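UDP-N-acetylglucosamine pyrophosphorylase (Entamoeba histolytica, PDB 3OC9) probably catalyses the transfer of a uridylyl group from UTP to N-acetyl-alpha-D-glucosamine 1-phosphate, giving UDP-N-acetyl-alpha-D-glucosamine and diphosphate. Local coordinates at residues D11-T14 with N15-V19; E22-Y25 with R26-L30; G168-E171 with F172-E175; V350-D353 with W354-N358. All coordinates share one frame; numbering follows the deposited sequence. Where two conformers were deposited one is given.

How the contacts relate
All four contacts are local ones within a single chain. Contact 1 is a turn in the loop that leads into helix 21-32, and contact 2 lies on that helix. Their centres are about 18 Å apart, and they touch where Pro18 O packs 3.2 Å from His23 CE1. Both also rest on helix 196-204, through Tyr201 among others. Contact 3, on helix 169-176, and contact 4, on helix 347-364, lie on opposite sides of the chain's centre, about 38 Å apart between contact centres. Contacts 2 and 3 approach to about 11 Å between nearest atoms without touching. The sulfate beside contact 2 probably comes from the crystallisation liquor.

Contact 1 (D11-T14 with N15-V19); sequences DITT and NTIPV
Thr14 and Val19 lie side by side and point the same way, with CG2 of Thr14 3.7 Å from CG2 of Val19. Thr13 and Ile17 pair in the same manner but more loosely, CG2 of the threonine standing 4.1 Å from CD1 of the isoleucine. Ile12 and Asn15 meet differently: the amide runs past the isoleucine at a slant, its ND2 3.9 Å from Ile12 CB. With its chi1 of 54°, Thr14 places OG1 between its own N and carbonyl carbon and sends CG2 toward Val19. The hydroxyl then has two partners: it accepts from the backbone N of Glu326 and donates to a water that in turn donates to Asn15 OD1. Thr13 OG1 is likewise taken up outside the turn, by the backbone N of Ile324. A second water bridges Ile12 O and Thr16 OG1.

Three backbone bonds close the turn. Asn15 N reaches Ile12 O at 3.2 Å from well above the carbonyl plane. Thr13 O accepts twice: Ile17 N comes in almost in line with the carbonyl bond at 3.0 Å, and Thr16 N comes from above the plane at 3.2 Å. A CA-H of Thr14 points nearly straight at Ile17 O. Tyr201 OH of helix 196-204 bonds to that same Ile17 O, while Val19 also touches Phe325. These are consecutive tight turns, in which Thr13 O takes both an i+3 and an i+4 N-H, within a loop stitched by threonine hydroxyls to strand 322-326 of the central mixed sheet just ahead of helix 21-32.

Contact 2 (E22-Y25 with R26-L30); sequences EHYY and RGLEL. With SO4 (sulfate ion), chain B.
Leu28 overlaps two tyrosine rings with one methyl: its CD1 sits 3.8 Å from CE2 of Tyr24 and 4.1 Å from CD1 of Tyr25, meeting both rings obliquely. Leu28 and Tyr25 run side by side in the same direction, whereas Tyr24 slants across the leucine. The two rings also meet each other, with CD2 of Tyr24 over the centre of the Tyr25 face and 3.8 Å above its plane. Tyr24 has CG anti to its own N (chi1 175°), while Tyr25 has it beside N, and with these torsions the two rings come together.

All of this rides on one continuous alpha helix, 21-32, whose i to i+4 bonds run from Glu22 O through Tyr25 O; Leu28 N, 3.1 Å from Tyr24 O, lies in the carbonyl plane. Leu28 packs against Leu82 and Tyr86 of helix 68-87, and Tyr25 meets the Tyr86 ring as well.

Further round the helix the Arg26 chain is bent at chi2 (64°), and Leu30 CD2 lies over one face of the guanidinium, offset toward its rim. At the edge of the group is a sulfate, probably from the crystallisation liquor: NH1 bonds to its O4 at 2.9 Å, and NH1 and NH2 add weak bonds to O1. The protein's own partner for this charge is Asp203 of helix 196-204, which forms a salt bridge with NE.

Contact 3 (G168-E171 with F172-E175); sequences GILE and FMNE
Phe172 sets its CB against the carbonyls of Gly168 and Ile169, 3.6 Å from either O. The ring leads off the turn, with CG anti to the backbone N (chi1 -178°), and meets the His95 ring edge-to-face.

Met173 goes another way, running at a slant to both Ile169 and Leu170. Its CE methyl is 4.0 Å from CG2 of Ile169, and its SD is 4.2 Å from CD2 of Leu170. CG starts beside the residue's own N (chi1 -70°), and the extended chain runs back along the preceding turn. CG passes 3.4 Å from Ile169 O, the same oxygen that takes the Met173 N-H at 2.9 Å.

The turn is the start of helix 169-176. Gly168 is its N-cap and also the C-prime residue of a Schellman motif closing helix 160-166, with Ile169 N bonded to Leu164 O and Gly168 N to Lys165 O. Its positive phi (76°) lets one residue end the first helix and begin the next. From the N-cap, Gly168 O accepts Phe172 N at 3.0 Å.

Glu171 is exposed and takes part mainly through CB and its backbone: Glu171 O accepts the N-H of Glu175 at 3.1 Å. Ile169, Phe172 and Met173 all touch Phe97 of strand 95-100 in the mixed sheet. Asn174 ND2 is held by Glu272 of helix 268-274, and Leu170 packs on Leu271 of that helix.

Contact 4 (V350-D353 with W354-N358); sequences VKRD and WYRLN
Tyr355 OH, which rests 3.8 Å from CE of Lys351, is gripped by two polar partners: Glu378 OE2 on strand 377-379 and a water that donates to it at 2.9 Å. The same water, lying at the ring edge in its plane, takes a weak bond from Lys351 NZ, which also makes a weak bond to Pro61 O. Lys351 and Tyr355 run alongside each other, pointing the same way, aliphatic chain next to phenol.

Over one face of the tyrosine, offset toward the rim, sits Lys351 O, 3.3 Å from CG. That oxygen also accepts Tyr355 N at 3.0 Å in the ordinary helical pattern, so ring and amide share one carbonyl.

On the exposed flank Arg352 and Arg356 are laid side by side, CD of Arg352 standing 3.5 Å from NH2 of Arg356, over one face of that guanidinium, with the two guanidinium planes 67° apart. This whole pairing is doubtful, because it rests on one of two deposited conformers of Arg352.

Trp354 takes Asn358 over its ring, ND2 being 3.3 Å above the plane and offset toward the rim; that amide bonds to Cys377 O. Asp353 OD2 is bound by Ser334 OG. Helix 347-364 thus packs on strand 377-379, met by Trp354, Tyr355 and Asn358, on the loop carrying Phe62, against which the Trp354 ring lies, and on helix 329-332, whose Phe330 and Ile331 touch Leu357.

Contact 1 (D11-T14 with N15-V19)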
loop_
_atom_site.group_PDB
_atom_site.type_symbol
_atom_site.label_atom_id
_atom_site.label_comp_id
_atom_site.label_asym_id
_atom_site.label_seq_id
_atom_site.Cartn_x
_atom_site.Cartn_y
_atom_site.Cartn_z
ATOM N N ASP A 11 -19.886 9.142 -6.650
ATOM C CA ASP A 11 -19.229 10.431 -7.011
ATOM C C ASP A 11 -17.814 10.560 -6.389
ATOM O O ASP A 11 -17.605 10.191 -5.216
ATOM C CB ASP A 11 -20.045 11.645 -6.542
ATOM C CG ASP A 11 -21.466 11.683 -7.105
ATOM O OD1 ASP A 11 -21.657 11.501 -8.333
ATOM O OD2 ASP A 11 -22.394 11.895 -6.303
ATOM N N ILE A 12 -16.875 11.105 -7.169
ATOM C CA ILE A 12 -15.499 11.389 -6.697
ATOM C C ILE A 12 -15.556 12.690 -5.891
ATOM O O ILE A 12 -15.890 13.740 -6.440
ATOM C CB ILE A 12 -14.488 11.510 -7.905
ATOM C CG1 ILE A 12 -14.427 10.179 -8.696
ATOM C CG2 ILE A 12 -13.069 12.004 -7.437
ATOM C CD1 ILE A 12 -13.662 10.250 -10.061
ATOM N N THR A 13 -15.300 12.615 -4.580
ATOM C CA THR A 13 -15.466 13.780 -3.689
ATOM C C THR A 13 -14.589 14.978 -4.112
ATOM O O THR A 13 -15.042 16.140 -4.067
ATOM C CB THR A 13 -15.227 13.402 -2.185
ATOM O OG1 THR A 13 -15.795 12.094 -1.908
ATOM C CG2 THR A 13 -15.876 14.430 -1.268
ATOM N N THR A 14 -13.348 14.692 -4.506
ATOM C CA THR A 14 -12.357 15.726 -4.926
ATOM C C THR A 14 -12.708 16.495 -6.237
ATOM O O THR A 14 -12.063 17.517 -6.565
ATOM C CB THR A 14 -10.893 15.143 -4.969
ATOM O OG1 THR A 14 -10.841 13.958 -5.789
ATOM C CG2 THR A 14 -10.438 14.785 -3.579
ATOM N N ASN A 15 -13.726 16.041 -6.974
ATOM C CA ASN A 15 -14.240 16.807 -8.139
ATOM C C ASN A 15 -14.910 18.135 -7.715
ATOM O O ASN A 15 -14.823 19.149 -8.437
ATOM C CB ASN A 15 -15.263 15.987 -8.970
ATOM C CG ASN A 15 -14.612 14.961 -9.919
ATOM O OD1 ASN A 15 -13.386 14.890 -10.061
ATOM N ND2 ASN A 15 -15.453 14.148 -10.566
ATOM N N THR A 16 -15.598 18.130 -6.575
ATOM C CA THR A 16 -16.350 19.325 -6.115
ATOM C C THR A 16 -15.853 19.948 -4.795
ATOM O O THR A 16 -16.144 21.113 -4.497
ATOM C CB THR A 16 -17.887 19.073 -6.031
ATOM O OG1 THR A 16 -18.153 17.971 -5.148
ATOM C CG2 THR A 16 -18.483 18.795 -7.432
ATOM N N ILE A 17 -15.137 19.155 -3.995
ATOM C CA ILE A 17 -14.462 19.648 -2.792
ATOM C C ILE A 17 -12.946 19.449 -3.005
ATOM O O ILE A 17 -12.401 18.357 -2.788
ATOM C CB ILE A 17 -14.956 18.949 -1.481
ATOM C CG1 ILE A 17 -16.480 19.060 -1.331
ATOM C CG2 ILE A 17 -14.271 19.559 -0.244
ATOM C CD1 ILE A 17 -17.058 18.228 -0.169
ATOM N N PRO A 18 -12.249 20.504 -3.452
ATOM C CA PRO A 18 -10.865 20.336 -3.867
ATOM C C PRO A 18 -9.906 20.125 -2.677
ATOM O O PRO A 18 -10.212 20.552 -1.555
ATOM C CB PRO A 18 -10.550 21.677 -4.553
ATOM C CG PRO A 18 -11.422 22.649 -3.857
ATOM C CD PRO A 18 -12.710 21.901 -3.598
ATOM N N VAL A 19 -8.794 19.437 -2.944
ATOM C CA VAL A 19 -7.667 19.336 -1.988
ATOM C C VAL A 19 -6.866 20.640 -2.053
ATOM O O VAL A 19 -6.351 21.011 -3.124
ATOM C CB VAL A 19 -6.740 18.141 -2.319
ATOM C CG1 VAL A 19 -5.592 18.033 -1.285
ATOM C CG2 VAL A 19 -7.546 16.828 -2.370
HETATM O O HOH W 1 -18.187 15.346 -6.219
HETATM O O HOH W 2 -10.948 14.689 -8.539
#

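Contact 2 (E22-Y25 with R26-L30)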
loop_
_atom_site.group_PDB
_atom_site.type_symbol
_atom_site.label_atom_id
_atom_site.label_comp_id
_atom_site.label_asym_id
_atom_site.label_seq_id
_atom_site.Cartn_x
_atom_site.Cartn_y
_atom_site.Cartn_z
ATOM N N GLU A 22 -4.663 24.440 2.728
ATOM C CA GLU A 22 -5.197 24.338 4.103
ATOM C C GLU A 22 -5.189 22.863 4.595
ATOM O O GLU A 22 -4.788 22.583 5.746
ATOM C CB GLU A 22 -6.604 24.969 4.221
ATOM C CG GLU A 22 -7.290 24.807 5.609
ATOM C CD GLU A 22 -8.789 25.174 5.652
ATOM O OE1 GLU A 22 -9.477 25.163 4.599
ATOM O OE2 GLU A 22 -9.294 25.452 6.768
ATOM N N HIS A 23 -5.590 21.933 3.720
ATOM C CA HIS A 23 -5.564 20.489 4.050
ATOM C C HIS A 23 -4.138 19.967 4.312
ATOM O O HIS A 23 -3.911 19.235 5.292
ATOM C CB HIS A 23 -6.231 19.622 2.953
ATOM C CG HIS A 23 -7.690 19.915 2.737
ATOM N ND1 HIS A 23 -8.211 20.215 1.497
ATOM C CD2 HIS A 23 -8.737 19.929 3.599
ATOM C CE1 HIS A 23 -9.510 20.430 1.605
ATOM N NE2 HIS A 23 -9.861 20.256 2.867
ATOM N N TYR A 24 -3.190 20.329 3.440
ATOM C CA TYR A 24 -1.771 19.931 3.613
ATOM C C TYR A 24 -1.216 20.360 4.990
ATOM O O TYR A 24 -0.621 19.551 5.714
ATOM C CB TYR A 24 -0.922 20.511 2.464
ATOM C CG TYR A 24 0.587 20.301 2.556
ATOM C CD1 TYR A 24 1.179 19.134 2.070
ATOM C CD2 TYR A 24 1.413 21.286 3.086
ATOM C CE1 TYR A 24 2.572 18.935 2.136
ATOM C CE2 TYR A 24 2.807 21.095 3.162
ATOM C CZ TYR A 24 3.374 19.917 2.690
ATOM O OH TYR A 24 4.749 19.737 2.755
ATOM N N TYR A 25 -1.397 21.633 5.352
ATOM C CA TYR A 25 -0.897 22.123 6.654
ATOM C C TYR A 25 -1.614 21.552 7.887
ATOM O O TYR A 25 -0.979 21.361 8.933
ATOM C CB TYR A 25 -0.795 23.666 6.698
ATOM C CG TYR A 25 0.272 24.192 5.758
ATOM C CD1 TYR A 25 1.621 23.898 5.969
ATOM C CD2 TYR A 25 -0.068 24.950 4.636
ATOM C CE1 TYR A 25 2.602 24.352 5.098
ATOM C CE2 TYR A 25 0.912 25.414 3.753
ATOM C CZ TYR A 25 2.245 25.100 3.989
ATOM O OH TYR A 25 3.237 25.554 3.141
ATOM N N ARG A 26 -2.910 21.250 7.774
ATOM C CA ARG A 26 -3.616 20.548 8.865
ATOM C C ARG A 26 -3.051 19.121 9.065
ATOM O O ARG A 26 -2.975 18.610 10.202
ATOM C CB ARG A 26 -5.133 20.520 8.615
ATOM C CG ARG A 26 -5.990 19.755 9.660
ATOM C CD ARG A 26 -5.949 20.385 11.053
ATOM N NE ARG A 26 -6.830 19.670 11.980
ATOM C CZ ARG A 26 -6.777 19.766 13.306
ATOM N NH1 ARG A 26 -5.877 20.557 13.886
ATOM N NH2 ARG A 26 -7.624 19.062 14.055
ATOM N N GLY A 27 -2.657 18.490 7.954
ATOM C CA GLY A 27 -1.989 17.176 8.005
ATOM C C GLY A 27 -0.656 17.235 8.761
ATOM O O GLY A 27 -0.397 16.394 9.628
ATOM N N LEU A 28 0.188 18.217 8.435
ATOM C CA LEU A 28 1.458 18.413 9.163
ATOM C C LEU A 28 1.234 18.676 10.670
ATOM O O LEU A 28 1.995 18.172 11.507
ATOM C CB LEU A 28 2.325 19.538 8.528
ATOM C CG LEU A 28 2.979 19.307 7.146
ATOM C CD1 LEU A 28 3.870 20.503 6.742
ATOM C CD2 LEU A 28 3.797 17.999 7.067
ATOM N N GLU A 29 0.200 19.453 11.007
ATOM C CA GLU A 29 -0.166 19.702 12.416
ATOM C C GLU A 29 -0.526 18.408 13.167
ATOM O O GLU A 29 -0.029 18.157 14.281
ATOM C CB GLU A 29 -1.317 20.721 12.516
ATOM C CG GLU A 29 -1.821 20.989 13.955
ATOM C CD GLU A 29 -0.831 21.774 14.807
ATOM O OE1 GLU A 29 0.001 22.512 14.243
ATOM O OE2 GLU A 29 -0.893 21.659 16.051
ATOM N N LEU A 30 -1.384 17.582 12.567
ATOM C CA LEU A 30 -1.770 16.299 13.170
ATOM C C LEU A 30 -0.588 15.317 13.333
ATOM O O LEU A 30 -0.482 14.642 14.378
ATOM C CB LEU A 30 -2.965 15.676 12.407
ATOM C CG LEU A 30 -4.290 16.456 12.567
ATOM C CD1 LEU A 30 -5.358 16.070 11.526
ATOM C CD2 LEU A 30 -4.859 16.325 13.987
HETATM S S SO4 B . -6.573 20.717 17.402
HETATM O O1 SO4 B . -5.949 19.431 17.082
HETATM O O2 SO4 B . -8.017 20.629 17.181
HETATM O O3 SO4 B . -6.313 21.052 18.799
HETATM O O4 SO4 B . -6.010 21.759 16.546
#

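Contact 3 (G168-E171 with F172-E175)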
loop_
_atom_site.group_PDB
_atom_site.type_symbol
_atom_site.label_atom_id
_atom_site.label_comp_id
_atom_site.label_asym_id
_atom_site.label_seq_id
_atom_site.Cartn_x
_atom_site.Cartn_y
_atom_site.Cartn_z
ATOM N N GLY A 168 -3.066 -6.144 20.958
ATOM C CA GLY A 168 -3.077 -4.948 21.814
ATOM C C GLY A 168 -2.781 -3.610 21.143
ATOM O O GLY A 168 -2.525 -2.600 21.828
ATOM N N ILE A 169 -2.793 -3.602 19.810
ATOM C CA ILE A 169 -2.440 -2.397 19.045
ATOM C C ILE A 169 -3.524 -1.310 19.128
ATOM O O ILE A 169 -3.196 -0.107 19.166
ATOM C CB ILE A 169 -2.031 -2.759 17.574
ATOM C CG1 ILE A 169 -0.696 -3.537 17.602
ATOM C CG2 ILE A 169 -1.948 -1.476 16.673
ATOM C CD1 ILE A 169 -0.339 -4.200 16.262
ATOM N N LEU A 170 -4.803 -1.700 19.177
ATOM C CA LEU A 170 -5.858 -0.693 19.369
ATOM C C LEU A 170 -5.758 -0.004 20.750
ATOM O O LEU A 170 -5.930 1.222 20.855
ATOM C CB LEU A 170 -7.278 -1.249 19.096
ATOM C CG LEU A 170 -7.532 -1.931 17.728
ATOM C CD1 LEU A 170 -8.997 -2.350 17.595
ATOM C CD2 LEU A 170 -7.141 -1.020 16.561
ATOM N N GLU A 171 -5.451 -0.785 21.793
ATOM C CA GLU A 171 -5.193 -0.211 23.133
ATOM C C GLU A 171 -3.995 0.758 23.110
ATOM O O GLU A 171 -4.070 1.847 23.686
ATOM C CB GLU A 171 -4.986 -1.318 24.181
ATOM C CG GLU A 171 -6.293 -1.999 24.611
ATOM C CD GLU A 171 -6.136 -2.967 25.781
ATOM O OE1 GLU A 171 -5.075 -2.980 26.440
ATOM O OE2 GLU A 171 -7.097 -3.716 26.047
ATOM N N PHE A 172 -2.912 0.362 22.422
ATOM C CA PHE A 172 -1.694 1.194 22.264
ATOM C C PHE A 172 -2.003 2.507 21.510
ATOM O O PHE A 172 -1.532 3.598 21.913
ATOM C CB PHE A 172 -0.597 0.382 21.545
ATOM C CG PHE A 172 0.732 1.107 21.372
ATOM C CD1 PHE A 172 1.652 1.164 22.417
ATOM C CD2 PHE A 172 1.082 1.674 20.139
ATOM C CE1 PHE A 172 2.896 1.809 22.256
ATOM C CE2 PHE A 172 2.320 2.327 19.957
ATOM C CZ PHE A 172 3.234 2.394 21.017
ATOM N N MET A 173 -2.790 2.424 20.427
ATOM C CA MET A 173 -3.214 3.651 19.722
ATOM C C MET A 173 -3.939 4.668 20.642
ATOM O O MET A 173 -3.639 5.872 20.607
ATOM C CB MET A 173 -4.068 3.335 18.472
ATOM C CG MET A 173 -3.302 2.681 17.310
ATOM S SD MET A 173 -4.484 2.131 16.013
ATOM C CE MET A 173 -3.367 1.705 14.655
ATOM N N ASN A 174 -4.884 4.192 21.458
ATOM C CA ASN A 174 -5.596 5.081 22.393
ATOM C C ASN A 174 -4.648 5.712 23.433
ATOM O O ASN A 174 -4.749 6.906 23.723
ATOM C CB ASN A 174 -6.797 4.362 23.061
ATOM C CG ASN A 174 -7.943 4.071 22.067
ATOM O OD1 ASN A 174 -8.226 4.866 21.167
ATOM N ND2 ASN A 174 -8.599 2.925 22.236
ATOM N N GLU A 175 -3.716 4.921 23.957
ATOM C CA GLU A 175 -2.701 5.410 24.922
ATOM C C GLU A 175 -1.836 6.556 24.341
ATOM O O GLU A 175 -1.569 7.561 25.026
ATOM C CB GLU A 175 -1.825 4.231 25.363
ATOM C CG GLU A 175 -0.568 4.567 26.168
ATOM C CD GLU A 175 0.265 3.327 26.527
ATOM O OE1 GLU A 175 -0.093 2.193 26.106
ATOM O OE2 GLU A 175 1.285 3.495 27.242
#

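Contact 4 (V350-D353 with W354-N358)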
loop_
_atom_site.group_PDB
_atom_site.type_symbol
_atom_site.label_atom_id
_atom_site.label_comp_id
_atom_site.label_asym_id
_atom_site.label_seq_id
_atom_site.Cartn_x
_atom_site.Cartn_y
_atom_site.Cartn_z
ATOM N N VAL A 350 9.227 0.381 -13.234
ATOM C CA VAL A 350 9.336 1.175 -11.988
ATOM C C VAL A 350 10.399 2.281 -12.115
ATOM O O VAL A 350 10.125 3.447 -11.814
ATOM C CB VAL A 350 9.592 0.277 -10.730
ATOM C CG1 VAL A 350 9.919 1.144 -9.506
ATOM C CG2 VAL A 350 8.386 -0.648 -10.464
ATOM N N LYS A 351 11.611 1.923 -12.555
ATOM C CA LYS A 351 12.672 2.910 -12.851
ATOM C C LYS A 351 12.245 4.069 -13.768
ATOM O O LYS A 351 12.457 5.245 -13.419
ATOM C CB LYS A 351 13.891 2.214 -13.478
ATOM C CG LYS A 351 15.033 1.988 -12.558
ATOM C CD LYS A 351 16.258 1.582 -13.404
ATOM C CE LYS A 351 17.410 1.174 -12.527
ATOM N NZ LYS A 351 18.441 0.384 -13.271
ATOM N N ARG A 352 11.646 3.730 -14.921
ATOM C CA ARG A 352 11.168 4.721 -15.903
ATOM C C ARG A 352 10.181 5.718 -15.282
ATOM O O ARG A 352 10.280 6.936 -15.535
ATOM C CB ARG A 352 10.541 4.010 -17.121
ATOM C CG ARG A 352 10.032 4.926 -18.251
ATOM C CD ARG A 352 9.267 4.145 -19.334
ATOM N NE ARG A 352 10.162 3.344 -20.168
ATOM C CZ ARG A 352 10.250 2.018 -20.113
ATOM N NH1 ARG A 352 9.479 1.337 -19.277
ATOM N NH2 ARG A 352 11.106 1.370 -20.896
ATOM N N ASP A 353 9.246 5.204 -14.466
ATOM C CA ASP A 353 8.208 6.026 -13.824
ATOM C C ASP A 353 8.812 6.949 -12.729
ATOM O O ASP A 353 8.485 8.142 -12.667
ATOM C CB ASP A 353 7.077 5.135 -13.240
ATOM C CG ASP A 353 6.129 4.539 -14.319
ATOM O OD1 ASP A 353 6.014 5.091 -15.432
ATOM O OD2 ASP A 353 5.461 3.519 -14.025
ATOM N N TRP A 354 9.704 6.404 -11.892
ATOM C CA TRP A 354 10.351 7.203 -10.819
ATOM C C TRP A 354 11.230 8.347 -11.405
ATOM O O TRP A 354 11.175 9.499 -10.930
ATOM C CB TRP A 354 11.124 6.287 -9.838
ATOM C CG TRP A 354 11.767 6.989 -8.618
ATOM C CD1 TRP A 354 11.173 7.898 -7.765
ATOM C CD2 TRP A 354 13.095 6.783 -8.116
ATOM N NE1 TRP A 354 12.066 8.288 -6.793
ATOM C CE2 TRP A 354 13.254 7.628 -6.986
ATOM C CE3 TRP A 354 14.178 5.991 -8.529
ATOM C CZ2 TRP A 354 14.442 7.689 -6.254
ATOM C CZ3 TRP A 354 15.377 6.051 -7.791
ATOM C CH2 TRP A 354 15.491 6.903 -6.671
ATOM N N TYR A 355 11.991 8.033 -12.455
ATOM C CA TYR A 355 12.838 9.031 -13.129
ATOM C C TYR A 355 12.010 10.187 -13.724
ATOM O O TYR A 355 12.393 11.352 -13.586
ATOM C CB TYR A 355 13.732 8.383 -14.208
ATOM C CG TYR A 355 14.859 7.476 -13.709
ATOM C CD1 TYR A 355 15.165 7.366 -12.345
ATOM C CD2 TYR A 355 15.632 6.726 -14.617
ATOM C CE1 TYR A 355 16.202 6.519 -11.886
ATOM C CE2 TYR A 355 16.677 5.881 -14.168
ATOM C CZ TYR A 355 16.954 5.786 -12.805
ATOM O OH TYR A 355 17.990 4.964 -12.356
ATOM N N ARG A 356 10.867 9.874 -14.351
ATOM C CA ARG A 356 10.015 10.900 -14.974
ATOM C C ARG A 356 9.354 11.816 -13.926
ATOM O O ARG A 356 9.266 13.040 -14.128
ATOM C CB ARG A 356 8.956 10.261 -15.900
ATOM C CG ARG A 356 9.528 9.681 -17.208
ATOM C CD ARG A 356 8.465 8.895 -18.000
ATOM N NE ARG A 356 9.024 8.259 -19.196
ATOM C CZ ARG A 356 8.314 7.591 -20.109
ATOM N NH1 ARG A 356 6.994 7.452 -19.984
ATOM N NH2 ARG A 356 8.925 7.056 -21.157
ATOM N N LEU A 357 8.899 11.227 -12.812
ATOM C CA LEU A 357 8.383 12.022 -11.685
ATOM C C LEU A 357 9.432 13.024 -11.140
ATOM O O LEU A 357 9.111 14.203 -10.873
ATOM C CB LEU A 357 7.865 11.096 -10.561
ATOM C CG LEU A 357 7.269 11.780 -9.324
ATOM C CD1 LEU A 357 6.099 12.712 -9.693
ATOM C CD2 LEU A 357 6.841 10.723 -8.263
ATOM N N ASN A 358 10.672 12.565 -10.972
ATOM C CA ASN A 358 11.728 13.399 -10.397
ATOM C C ASN A 358 12.088 14.606 -11.303
ATOM O O ASN A 358 12.337 15.720 -10.814
ATOM C CB ASN A 358 12.973 12.551 -10.053
ATOM C CG ASN A 358 12.727 11.571 -8.903
ATOM O OD1 ASN A 358 11.815 11.759 -8.096
ATOM N ND2 ASN A 358 13.551 10.530 -8.823
HETATM O O HOH W 3 19.771 3.375 -13.996
#